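Side-chain contact in peptidase M3B, oligoendopeptidase F (Enterococcus faecium, PDB 2QR4), which is a member of the M3B peptidase family and probably hydrolyses short peptides as a zinc-dependent oligoendopeptidase: residues S16-Q21 with V43-R48. Sequence-based numbering, arbitrary orientation.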
loop_
_atom_site.group_PDB
_atom_site.type_symbol
_atom_site.label_atom_id
_atom_site.label_comp_id
_atom_site.label_asym_id
_atom_site.label_seq_id
_atom_site.Cartn_x
_atom_site.Cartn_y
_atom_site.Cartn_z
ATOM N N SER A 16 18.146 -20.435 -3.486
ATOM C CA SER A 16 19.131 -19.349 -3.600
ATOM C C SER A 16 20.414 -19.782 -4.271
ATOM O O SER A 16 20.983 -19.033 -5.051
ATOM C CB SER A 16 19.490 -18.780 -2.232
ATOM O OG SER A 16 18.436 -17.995 -1.721
ATOM N N GLU A 17 20.885 -20.980 -3.960
ATOM C CA GLU A 17 22.130 -21.435 -4.540
ATOM C C GLU A 17 21.902 -21.877 -5.979
ATOM O O GLU A 17 22.676 -21.531 -6.861
ATOM C CB GLU A 17 22.747 -22.562 -3.708
ATOM C CG GLU A 17 22.616 -23.965 -4.305
ATOM C CD GLU A 17 23.874 -24.418 -5.033
ATOM O OE1 GLU A 17 24.008 -25.638 -5.322
ATOM O OE2 GLU A 17 24.732 -23.547 -5.305
ATOM N N GLU A 18 20.838 -22.637 -6.217
ATOM C CA GLU A 18 20.536 -23.108 -7.561
ATOM C C GLU A 18 20.461 -21.907 -8.493
ATOM O O GLU A 18 20.853 -21.965 -9.660
ATOM C CB GLU A 18 19.204 -23.859 -7.588
ATOM C CG GLU A 18 19.013 -24.721 -8.820
ATOM C CD GLU A 18 17.641 -25.379 -8.890
ATOM O OE1 GLU A 18 16.817 -25.166 -7.976
ATOM O OE2 GLU A 18 17.388 -26.110 -9.873
ATOM N N LEU A 19 19.963 -20.809 -7.944
ATOM C CA LEU A 19 19.711 -19.595 -8.693
ATOM C C LEU A 19 20.961 -19.033 -9.347
ATOM O O LEU A 19 20.876 -18.325 -10.344
ATOM C CB LEU A 19 19.137 -18.556 -7.749
ATOM C CG LEU A 19 18.257 -17.509 -8.376
ATOM C CD1 LEU A 19 17.149 -18.206 -9.121
ATOM C CD2 LEU A 19 17.723 -16.624 -7.280
ATOM N N LYS A 20 22.118 -19.345 -8.776
ATOM C CA LYS A 20 23.387 -18.857 -9.294
ATOM C C LYS A 20 23.652 -19.411 -10.686
ATOM O O LYS A 20 24.357 -18.795 -11.484
ATOM C CB LYS A 20 24.533 -19.198 -8.331
ATOM C CG LYS A 20 24.457 -18.419 -7.017
ATOM C CD LYS A 20 25.314 -19.038 -5.917
ATOM C CE LYS A 20 25.158 -18.261 -4.603
ATOM N NZ LYS A 20 25.733 -18.989 -3.435
ATOM N N GLN A 21 23.062 -20.564 -10.981
ATOM C CA GLN A 21 23.225 -21.198 -12.286
ATOM C C GLN A 21 22.440 -20.471 -13.383
ATOM O O GLN A 21 22.551 -20.803 -14.562
ATOM C CB GLN A 21 22.832 -22.675 -12.210
ATOM C CG GLN A 21 23.784 -23.504 -11.344
ATOM C CD GLN A 21 23.063 -24.527 -10.479
ATOM O OE1 GLN A 21 22.264 -25.327 -10.972
ATOM N NE2 GLN A 21 23.345 -24.505 -9.178
ATOM N N VAL A 43 14.687 -22.646 -15.749
ATOM C CA VAL A 43 13.876 -21.585 -15.158
ATOM C C VAL A 43 12.526 -22.091 -14.676
ATOM O O VAL A 43 12.014 -21.614 -13.680
ATOM C CB VAL A 43 13.720 -20.266 -16.003
ATOM C CG1 VAL A 43 14.920 -19.997 -16.897
ATOM C CG2 VAL A 43 12.437 -20.264 -16.772
ATOM N N LEU A 44 11.951 -23.061 -15.368
ATOM C CA LEU A 44 10.664 -23.581 -14.947
ATOM C C LEU A 44 10.809 -24.295 -13.612
ATOM O O LEU A 44 9.946 -24.215 -12.753
ATOM C CB LEU A 44 10.076 -24.514 -16.014
ATOM C CG LEU A 44 8.878 -23.952 -16.798
ATOM C CD1 LEU A 44 8.787 -22.430 -16.759
ATOM C CD2 LEU A 44 8.880 -24.455 -18.229
ATOM N N ARG A 45 11.924 -24.987 -13.443
ATOM C CA ARG A 45 12.148 -25.772 -12.261
ATOM C C ARG A 45 12.338 -24.854 -11.061
ATOM O O ARG A 45 11.774 -25.092 -9.992
ATOM C CB ARG A 45 13.380 -26.654 -12.476
ATOM C CG ARG A 45 13.834 -27.420 -11.276
ATOM C CD ARG A 45 15.357 -27.495 -11.259
ATOM N NE ARG A 45 15.930 -27.969 -12.517
ATOM C CZ ARG A 45 17.141 -27.637 -12.961
ATOM N NH1 ARG A 45 17.905 -26.807 -12.249
ATOM N NH2 ARG A 45 17.587 -28.125 -14.121
ATOM N N VAL A 46 13.128 -23.799 -11.241
ATOM C CA VAL A 46 13.409 -22.879 -10.144
ATOM C C VAL A 46 12.164 -22.072 -9.835
ATOM O O VAL A 46 11.785 -21.902 -8.674
ATOM C CB VAL A 46 14.590 -21.940 -10.473
ATOM C CG1 VAL A 46 14.679 -20.852 -9.483
ATOM C CG2 VAL A 46 15.871 -22.716 -10.422
ATOM N N TYR A 47 11.513 -21.606 -10.892
ATOM C CA TYR A 47 10.390 -20.698 -10.755
ATOM C C TYR A 47 9.232 -21.395 -10.058
ATOM O O TYR A 47 8.674 -20.872 -9.092
ATOM C CB TYR A 47 9.986 -20.144 -12.124
ATOM C CG TYR A 47 8.926 -19.081 -12.087
ATOM C CD1 TYR A 47 9.255 -17.740 -11.912
ATOM C CD2 TYR A 47 7.588 -19.415 -12.237
ATOM C CE1 TYR A 47 8.269 -16.758 -11.888
ATOM C CE2 TYR A 47 6.605 -18.457 -12.206
ATOM C CZ TYR A 47 6.944 -17.130 -12.032
ATOM O OH TYR A 47 5.938 -16.189 -12.011
ATOM N N ARG A 48 8.899 -22.595 -10.513
ATOM C CA ARG A 48 7.796 -23.326 -9.916
ATOM C C ARG A 48 8.036 -23.777 -8.484
ATOM O O ARG A 48 7.106 -23.798 -7.681
ATOM C CB ARG A 48 7.359 -24.483 -10.813
ATOM C CG ARG A 48 6.700 -23.965 -12.110
ATOM C CD ARG A 48 6.041 -25.065 -12.927
ATOM N NE ARG A 48 5.660 -24.613 -14.267
ATOM C CZ ARG A 48 5.190 -25.419 -15.217
ATOM N NH1 ARG A 48 5.053 -26.714 -14.971
ATOM N NH2 ARG A 48 4.864 -24.937 -16.413
#
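Arg45 NH1 points its N-H at Glu18 OE2, forming a salt bridge between helix 4-18 and helix 33-63. The modelled distance from Arg45 NH1 to Glu18 OE2, 2.5 Å, is doubtful because OE2 sits too near another atom of Arg45; the pairing is clearer than its exact length. As modelled, the acid lies at the guanidinium edge, near its plane, with the carboxylate and guanidinium planes about 3° apart, though this shares the uncertainty of OE2. Glu18 suits this place as an acid on a chain long enough to span the gap between the helices; CG stands anti to the backbone N (chi1 -163°) and the rest runs extended, putting the carboxylate at Arg45. Arg45 instead bends at chi2 and chi3, bringing its long chain round to meet the acid.

Beside the ion pair, Val46 is the apolar part of the joint. Its two methyls divide the work: CG2 faces the carboxylate, 3.5 Å from Glu18 CD, while CG1 packs against Leu19 CD1 at 3.6 Å. Val46 is short and branched at CB, which lets one residue meet two neighbours where the backbones come close, with Leu19 CA 7.3 Å from Val46 CA. The Leu19 side chain crosses that of Val46 at about a right angle, and both also touch Val84, so helix 68-87 also joins the apolar packing. Glu18 also touches Gln49 of helix 33-63.

The chemistry is thus layered: buried Val46 packs against Leu19 and Val84, while exposed Arg45 brings a positive charge that would probably stabilise the ionised form of Glu18.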